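Local coordinates for protein gamma-glutamyltranspeptidase (PDB 6J3A) that probably acts as a gamma-glutamyltranspeptidase of the Ntn-hydrolase clan, belonging to a group of LmbA-like homologues, at residues F220-T233 and N446-T458. Numbering follows the deposited sequence.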
ATOM      1  N   PHE A 220     -38.935  -6.530   2.912  1.00 36.45           N
ATOM      2  CA  PHE A 220     -38.737  -7.424   1.768  1.00 36.39           C
ATOM      3  C   PHE A 220     -37.527  -8.365   1.921  1.00 35.48           C
ATOM      4  O   PHE A 220     -37.539  -9.489   1.413  1.00 34.99           O
ATOM      5  CB  PHE A 220     -38.681  -6.622   0.453  1.00 36.33           C
ATOM      6  CG  PHE A 220     -37.331  -6.020   0.134  1.00 36.60           C
ATOM      7  CD1 PHE A 220     -36.968  -4.768   0.625  1.00 36.91           C
ATOM      8  CD2 PHE A 220     -36.437  -6.693  -0.703  1.00 36.59           C
ATOM      9  CE1 PHE A 220     -35.729  -4.216   0.314  1.00 36.45           C
ATOM     10  CE2 PHE A 220     -35.200  -6.145  -1.021  1.00 36.17           C
ATOM     11  CZ  PHE A 220     -34.845  -4.907  -0.512  1.00 36.42           C
ATOM     12  N   ILE A 221     -36.504  -7.902   2.633  1.00 35.36           N
ATOM     13  CA  ILE A 221     -35.300  -8.700   2.856  1.00 35.78           C
ATOM     14  C   ILE A 221     -35.616  -9.891   3.747  1.00 35.09           C
ATOM     15  O   ILE A 221     -35.330 -11.027   3.392  1.00 36.22           O
ATOM     16  CB  ILE A 221     -34.161  -7.850   3.467  1.00 35.76           C
ATOM     17  CG1 ILE A 221     -33.656  -6.845   2.434  1.00 35.01           C
ATOM     18  CG2 ILE A 221     -32.998  -8.724   3.936  1.00 35.76           C
ATOM     19  CD1 ILE A 221     -32.657  -5.844   2.981  1.00 35.33           C
ATOM     20  N   ALA A 222     -36.190  -9.612   4.910  1.00 35.11           N
ATOM     21  CA  ALA A 222     -36.608 -10.651   5.856  1.00 35.75           C
ATOM     22  C   ALA A 222     -37.493 -11.711   5.212  1.00 36.31           C
ATOM     23  O   ALA A 222     -37.253 -12.907   5.373  1.00 37.50           O
ATOM     24  CB  ALA A 222     -37.348 -10.020   7.023  1.00 36.06           C
ATOM     25  N   GLU A 223     -38.519 -11.259   4.496  1.00 35.85           N
ATOM     26  CA  GLU A 223     -39.417 -12.155   3.765  1.00 36.35           C
ATOM     27  C   GLU A 223     -38.644 -13.166   2.923  1.00 34.99           C
ATOM     28  O   GLU A 223     -38.882 -14.369   3.016  1.00 35.45           O
ATOM     29  CB  GLU A 223     -40.372 -11.345   2.883  1.00 37.75           C
ATOM     30  CG  GLU A 223     -41.505 -10.712   3.683  1.00 39.13           C
ATOM     31  CD  GLU A 223     -42.267  -9.625   2.938  1.00 41.26           C
ATOM     32  OE1 GLU A 223     -42.005  -9.375   1.736  1.00 43.36           O
ATOM     33  OE2 GLU A 223     -43.146  -9.008   3.578  1.00 42.55           O
ATOM     34  N   ALA A 224     -37.702 -12.662   2.136  1.00 33.55           N
ATOM     35  CA  ALA A 224     -36.880 -13.496   1.256  1.00 33.70           C
ATOM     36  C   ALA A 224     -35.950 -14.465   2.002  1.00 33.15           C
ATOM     37  O   ALA A 224     -35.745 -15.606   1.576  1.00 32.49           O
ATOM     38  CB  ALA A 224     -36.067 -12.608   0.329  1.00 32.80           C
ATOM     39  N   LEU A 225     -35.381 -13.987   3.098  1.00 33.37           N
ATOM     40  CA  LEU A 225     -34.459 -14.774   3.903  1.00 34.15           C
ATOM     41  C   LEU A 225     -35.171 -15.967   4.524  1.00 35.62           C
ATOM     42  O   LEU A 225     -34.659 -17.092   4.488  1.00 36.15           O
ATOM     43  CB  LEU A 225     -33.867 -13.907   5.011  1.00 33.62           C
ATOM     44  CG  LEU A 225     -32.843 -12.861   4.574  1.00 32.98           C
ATOM     45  CD1 LEU A 225     -32.671 -11.832   5.672  1.00 33.32           C
ATOM     46  CD2 LEU A 225     -31.500 -13.494   4.253  1.00 32.37           C
ATOM     47  N   VAL A 226     -36.351 -15.702   5.092  1.00 36.56           N
ATOM     48  CA  VAL A 226     -37.197 -16.743   5.687  1.00 37.70           C
ATOM     49  C   VAL A 226     -37.645 -17.718   4.597  1.00 36.59           C
ATOM     50  O   VAL A 226     -37.468 -18.930   4.727  1.00 37.04           O
ATOM     51  CB  VAL A 226     -38.421 -16.140   6.417  1.00 38.90           C
ATOM     52  CG1 VAL A 226     -39.342 -17.226   6.963  1.00 39.71           C
ATOM     53  CG2 VAL A 226     -37.970 -15.272   7.582  1.00 39.79           C
ATOM     54  N   ARG A 227     -38.199 -17.170   3.522  1.00 35.08           N
ATOM     55  CA  ARG A 227     -38.605 -17.965   2.359  1.00 34.87           C
ATOM     56  C   ARG A 227     -37.493 -18.925   1.887  1.00 33.24           C
ATOM     57  O   ARG A 227     -37.766 -20.079   1.597  1.00 33.72           O
ATOM     58  CB  ARG A 227     -39.074 -17.045   1.224  1.00 35.57           C
ATOM     59  CG  ARG A 227     -39.843 -17.733   0.102  1.00 36.58           C
ATOM     60  CD  ARG A 227     -40.231 -16.766  -1.017  1.00 37.35           C
ATOM     61  NE  ARG A 227     -41.013 -15.616  -0.528  1.00 38.15           N
ATOM     62  CZ  ARG A 227     -40.698 -14.316  -0.654  1.00 38.80           C
ATOM     63  NH1 ARG A 227     -39.600 -13.901  -1.289  1.00 38.55           N
ATOM     64  NH2 ARG A 227     -41.515 -13.399  -0.140  1.00 39.18           N
ATOM     65  N   GLN A 228     -36.249 -18.459   1.852  1.00 32.68           N
ATOM     66  CA  GLN A 228     -35.107 -19.305   1.450  1.00 32.59           C
ATOM     67  C   GLN A 228     -34.776 -20.358   2.496  1.00 33.30           C
ATOM     68  O   GLN A 228     -34.364 -21.468   2.160  1.00 31.87           O
ATOM     69  CB  GLN A 228     -33.838 -18.468   1.258  1.00 32.32           C
ATOM     70  CG  GLN A 228     -33.045 -18.661  -0.028  1.00 32.78           C
ATOM     71  CD  GLN A 228     -33.056 -20.034  -0.661  1.00 32.29           C
ATOM     72  OE1 GLN A 228     -32.535 -20.999  -0.115  1.00 34.01           O
ATOM     73  NE2 GLN A 228     -33.569 -20.096  -1.866  1.00 31.59           N
ATOM     74  N   ALA A 229     -34.880 -19.969   3.763  1.00 35.43           N
ATOM     75  CA  ALA A 229     -34.514 -20.839   4.872  1.00 37.83           C
ATOM     76  C   ALA A 229     -35.421 -22.054   4.922  1.00 40.28           C
ATOM     77  O   ALA A 229     -34.958 -23.165   5.168  1.00 41.04           O
ATOM     78  CB  ALA A 229     -34.593 -20.080   6.180  1.00 38.65           C
ATOM     79  N   ARG A 230     -36.703 -21.827   4.649  1.00 43.28           N
ATOM     80  CA  ARG A 230     -37.721 -22.874   4.636  1.00 46.92           C
ATOM     81  C   ARG A 230     -37.789 -23.756   3.357  1.00 45.72           C
ATOM     82  O   ARG A 230     -38.602 -24.676   3.297  1.00 45.95           O
ATOM     83  CB  ARG A 230     -39.080 -22.231   4.919  1.00 51.50           C
ATOM     84  CG  ARG A 230     -39.199 -21.693   6.340  1.00 56.89           C
ATOM     85  CD  ARG A 230     -40.640 -21.380   6.739  1.00 62.26           C
ATOM     86  NE  ARG A 230     -41.481 -22.588   6.846  1.00 67.63           N
ATOM     87  CZ  ARG A 230     -42.369 -23.030   5.938  1.00 68.97           C
ATOM     88  NH1 ARG A 230     -43.049 -24.150   6.184  1.00 69.17           N
ATOM     89  NH2 ARG A 230     -42.595 -22.385   4.789  1.00 69.69           N
ATOM     90  N   ARG A 231     -36.945 -23.479   2.359  1.00 43.77           N
ATOM     91  CA  ARG A 231     -36.827 -24.315   1.151  1.00 41.39           C
ATOM     92  C   ARG A 231     -35.829 -25.464   1.379  1.00 37.76           C
ATOM     93  O   ARG A 231     -34.690 -25.202   1.746  1.00 34.63           O
ATOM     94  CB  ARG A 231     -36.388 -23.467  -0.058  1.00 42.94           C
ATOM     95  CG  ARG A 231     -37.531 -22.704  -0.726  1.00 44.67           C
ATOM     96  CD  ARG A 231     -37.183 -22.230  -2.134  1.00 46.33           C
ATOM     97  NE  ARG A 231     -36.522 -20.926  -2.105  1.00 48.31           N
ATOM     98  CZ  ARG A 231     -37.052 -19.751  -2.474  1.00 50.15           C
ATOM     99  NH1 ARG A 231     -38.300 -19.657  -2.948  1.00 49.91           N
ATOM    100  NH2 ARG A 231     -36.315 -18.636  -2.377  1.00 48.99           N
ATOM    101  N   PRO A 232     -36.258 -26.738   1.172  1.00 36.51           N
ATOM    102  CA  PRO A 232     -35.350 -27.891   1.300  1.00 34.83           C
ATOM    103  C   PRO A 232     -34.066 -27.718   0.498  1.00 33.92           C
ATOM    104  O   PRO A 232     -34.103 -27.532  -0.716  1.00 32.53           O
ATOM    105  CB  PRO A 232     -36.187 -29.062   0.777  1.00 34.60           C
ATOM    106  CG  PRO A 232     -37.587 -28.683   1.116  1.00 34.74           C
ATOM    107  CD  PRO A 232     -37.661 -27.180   1.014  1.00 35.83           C
ATOM    108  N   THR A 233     -32.945 -27.752   1.205  1.00 32.85           N
ATOM    109  CA  THR A 233     -31.654 -27.429   0.633  1.00 31.70           C
ATOM    110  C   THR A 233     -30.663 -28.524   0.987  1.00 30.72           C
ATOM    111  O   THR A 233     -30.545 -28.913   2.144  1.00 30.13           O
ATOM    112  CB  THR A 233     -31.154 -26.089   1.193  1.00 30.92           C
ATOM    113  OG1 THR A 233     -32.151 -25.085   0.984  1.00 29.93           O
ATOM    114  CG2 THR A 233     -29.864 -25.648   0.534  1.00 30.93           C
ATOM    115  N   ASN A 446     -24.145 -21.648   1.374  1.00 28.93           N
ATOM    116  CA  ASN A 446     -25.606 -21.643   1.248  1.00 29.32           C
ATOM    117  C   ASN A 446     -26.017 -21.183  -0.142  1.00 30.39           C
ATOM    118  O   ASN A 446     -25.321 -20.387  -0.776  1.00 32.49           O
ATOM    119  CB  ASN A 446     -26.272 -20.750   2.307  1.00 28.35           C
ATOM    120  CG  ASN A 446     -26.783 -21.535   3.509  1.00 28.42           C
ATOM    121  OD1 ASN A 446     -27.633 -22.412   3.383  1.00 27.92           O
ATOM    122  ND2 ASN A 446     -26.284 -21.194   4.689  1.00 28.97           N
ATOM    123  N   PRO A 447     -27.167 -21.670  -0.619  1.00 30.72           N
ATOM    124  CA  PRO A 447     -27.667 -21.136  -1.873  1.00 30.50           C
ATOM    125  C   PRO A 447     -28.012 -19.650  -1.733  1.00 28.89           C
ATOM    126  O   PRO A 447     -28.492 -19.218  -0.682  1.00 27.28           O
ATOM    127  CB  PRO A 447     -28.945 -21.952  -2.105  1.00 31.21           C
ATOM    128  CG  PRO A 447     -29.426 -22.265  -0.725  1.00 30.81           C
ATOM    129  CD  PRO A 447     -28.161 -22.535   0.044  1.00 30.71           C
ATOM    130  N   VAL A 448     -27.762 -18.893  -2.788  1.00 28.00           N
ATOM    131  CA  VAL A 448     -28.175 -17.505  -2.854  1.00 28.35           C
ATOM    132  C   VAL A 448     -29.683 -17.359  -2.659  1.00 28.10           C
ATOM    133  O   VAL A 448     -30.478 -18.067  -3.269  1.00 29.46           O
ATOM    134  CB  VAL A 448     -27.762 -16.871  -4.202  1.00 29.01           C
ATOM    135  CG1 VAL A 448     -28.468 -15.534  -4.452  1.00 29.14           C
ATOM    136  CG2 VAL A 448     -26.252 -16.674  -4.231  1.00 29.33           C
ATOM    137  N   VAL A 449     -30.053 -16.420  -1.803  1.00 28.46           N
ATOM    138  CA  VAL A 449     -31.431 -15.959  -1.699  1.00 29.00           C
ATOM    139  C   VAL A 449     -31.741 -15.179  -2.985  1.00 29.56           C
ATOM    140  O   VAL A 449     -31.283 -14.044  -3.146  1.00 29.56           O
ATOM    141  CB  VAL A 449     -31.650 -15.063  -0.460  1.00 28.98           C
ATOM    142  CG1 VAL A 449     -33.120 -14.665  -0.336  1.00 28.61           C
ATOM    143  CG2 VAL A 449     -31.160 -15.744   0.824  1.00 28.37           C
ATOM    144  N   PRO A 450     -32.524 -15.789  -3.904  1.00 30.45           N
ATOM    145  CA  PRO A 450     -32.554 -15.305  -5.293  1.00 31.19           C
ATOM    146  C   PRO A 450     -32.929 -13.825  -5.441  1.00 32.24           C
ATOM    147  O   PRO A 450     -32.290 -13.124  -6.234  1.00 34.28           O
ATOM    148  CB  PRO A 450     -33.565 -16.231  -5.994  1.00 30.73           C
ATOM    149  CG  PRO A 450     -34.356 -16.872  -4.915  1.00 30.52           C
ATOM    150  CD  PRO A 450     -33.545 -16.824  -3.650  1.00 30.59           C
ATOM    151  N   GLU A 451     -33.892 -13.342  -4.657  1.00 31.57           N
ATOM    152  CA  GLU A 451     -34.335 -11.938  -4.786  1.00 32.35           C
ATOM    153  C   GLU A 451     -33.414 -10.926  -4.086  1.00 31.53           C
ATOM    154  O   GLU A 451     -33.610  -9.708  -4.228  1.00 30.71           O
ATOM    155  CB  GLU A 451     -35.812 -11.728  -4.382  1.00 34.43           C
ATOM    156  CG  GLU A 451     -36.278 -12.309  -3.056  1.00 35.69           C
ATOM    157  CD  GLU A 451     -36.799 -13.739  -3.175  1.00 36.99           C
ATOM    158  OE1 GLU A 451     -35.969 -14.673  -3.118  1.00 36.86           O
ATOM    159  OE2 GLU A 451     -38.031 -13.932  -3.310  1.00 37.05           O
ATOM    160  N   LEU A 452     -32.402 -11.426  -3.367  1.00 29.67           N
ATOM    161  CA  LEU A 452     -31.420 -10.569  -2.685  1.00 28.89           C
ATOM    162  C   LEU A 452     -30.007 -10.563  -3.279  1.00 29.18           C
ATOM    163  O   LEU A 452     -29.340  -9.523  -3.287  1.00 27.70           O
ATOM    164  CB  LEU A 452     -31.346 -10.942  -1.211  1.00 27.65           C
ATOM    165  CG  LEU A 452     -32.661 -10.846  -0.446  1.00 27.39           C
ATOM    166  CD1 LEU A 452     -32.373 -11.184   1.007  1.00 27.24           C
ATOM    167  CD2 LEU A 452     -33.365  -9.488  -0.568  1.00 27.19           C
ATOM    168  N   GLY A 453     -29.548 -11.720  -3.740  1.00 29.16           N
ATOM    169  CA  GLY A 453     -28.244 -11.826  -4.371  1.00 29.21           C
ATOM    170  C   GLY A 453     -27.172 -12.408  -3.480  1.00 29.00           C
ATOM    171  O   GLY A 453     -26.039 -12.551  -3.921  1.00 29.56           O
ATOM    172  N   PHE A 454     -27.512 -12.746  -2.238  1.00 28.42           N
ATOM    173  CA  PHE A 454     -26.536 -13.316  -1.296  1.00 28.07           C
ATOM    174  C   PHE A 454     -27.199 -14.394  -0.437  1.00 27.89           C
ATOM    175  O   PHE A 454     -28.420 -14.389  -0.297  1.00 27.64           O
ATOM    176  CB  PHE A 454     -25.918 -12.228  -0.401  1.00 26.97           C
ATOM    177  CG  PHE A 454     -26.935 -11.393   0.320  1.00 26.67           C
ATOM    178  CD1 PHE A 454     -27.458 -11.801   1.542  1.00 26.28           C
ATOM    179  CD2 PHE A 454     -27.388 -10.200  -0.232  1.00 26.04           C
ATOM    180  CE1 PHE A 454     -28.403 -11.026   2.199  1.00 25.99           C
ATOM    181  CE2 PHE A 454     -28.333  -9.424   0.426  1.00 25.58           C
ATOM    182  CZ  PHE A 454     -28.840  -9.837   1.642  1.00 25.19           C
ATOM    183  N   PRO A 455     -26.394 -15.307   0.153  1.00 27.77           N
ATOM    184  CA  PRO A 455     -26.911 -16.374   0.996  1.00 27.11           C
ATOM    185  C   PRO A 455     -26.938 -16.070   2.496  1.00 27.32           C
ATOM    186  O   PRO A 455     -26.372 -15.088   2.963  1.00 25.77           O
ATOM    187  CB  PRO A 455     -25.916 -17.506   0.739  1.00 27.17           C
ATOM    188  CG  PRO A 455     -24.620 -16.813   0.486  1.00 27.59           C
ATOM    189  CD  PRO A 455     -24.929 -15.429  -0.011  1.00 27.79           C
ATOM    190  N   LEU A 456     -27.594 -16.964   3.223  1.00 28.80           N
ATOM    191  CA  LEU A 456     -27.529 -17.021   4.677  1.00 29.31           C
ATOM    192  C   LEU A 456     -26.200 -17.588   5.191  1.00 29.29           C
ATOM    193  O   LEU A 456     -25.446 -18.267   4.464  1.00 28.79           O
ATOM    194  CB  LEU A 456     -28.678 -17.876   5.216  1.00 30.18           C
ATOM    195  CG  LEU A 456     -30.060 -17.218   5.171  1.00 30.62           C
ATOM    196  CD1 LEU A 456     -31.158 -18.271   5.176  1.00 31.35           C
ATOM    197  CD2 LEU A 456     -30.243 -16.267   6.341  1.00 30.60           C
ATOM    198  N   GLY A 457     -25.948 -17.313   6.468  1.00 28.13           N
ATOM    199  CA  GLY A 457     -24.712 -17.705   7.131  1.00 27.94           C
ATOM    200  C   GLY A 457     -24.695 -19.154   7.561  1.00 27.42           C
ATOM    201  O   GLY A 457     -25.610 -19.908   7.249  1.00 28.44           O
ATOM    202  N   THR A 458     -23.637 -19.538   8.268  1.00 26.53           N
ATOM    203  CA  THR A 458     -23.450 -20.914   8.727  1.00 26.44           C
ATOM    204  C   THR A 458     -22.776 -21.000  10.104  1.00 26.49           C
ATOM    205  O   THR A 458     -22.031 -21.953  10.374  1.00 25.62           O
ATOM    206  CB  THR A 458     -22.582 -21.697   7.730  1.00 26.37           C
ATOM    207  OG1 THR A 458     -21.324 -21.029   7.568  1.00 26.30           O
ATOM    208  CG2 THR A 458     -23.286 -21.832   6.371  1.00 26.75           C
TER
HETATM  209  O   HOH W   1     -36.517 -16.305  -0.977  1.00 35.10           O
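A short, weakly bonded beta hairpin packs Val-449, Glu-451 and Leu-452 against helix 220-229. The hairpin is identified by Val-449 N bonding to Phe-454 O at 3.0 Å, while Val-449 O accepts from both Leu-452 N and Gly-453 N. From the turn, Leu-452 reaches among Phe-220, Ile-221, Ala-224 and Leu-225, residues one helical turn apart in pairs. Its two methyls divide the work: CD2 meets Phe-220 CE2 at 3.8 Å, whereas CD1 lies against Ile-221 CG2 and Leu-225 CG. Further along, Leu-225 CD2 touches Leu-456 CD2 at 3.7 Å, and Val-449 CG2 rests on Gln-228 CG at 3.6 Å, those two side chains running past each other in opposite senses.

Glu-451 forms the polar margin. Its CG sits between the backbone N and carbonyl carbon (chi1 49°), which lays it on Ala-224 CB at 3.4 Å; the bend at chi2 (-90°) then turns the carboxylate toward Arg-227. There OE2 forms a salt bridge to Arg-227 NH1 at 2.6 Å, entering at the edge of the guanidinium with the two planes 37° apart. The other oxygen, OE1, accepts from a water at 2.7 Å that also donates to Ala-224 O, giving the carboxylate a second tie to the helix. With an alanine here, Arg-227 would probably lose its acidic mate, the water one of its two acceptors, and Ala-224 CB the CG packed on it. Past the helix end, Thr-233 CG2 meets Pro-447 CD at 3.6 Å.

Helix 186-200 borders the same core, with Leu-195 against Ile-221 and Leu-188 against Phe-454. The whole is a weakly bonded hairpin packed on a helix, its apolar contact edged by a salt bridge, in a gamma-glutamyltranspeptidase-family protein of the Ntn clan.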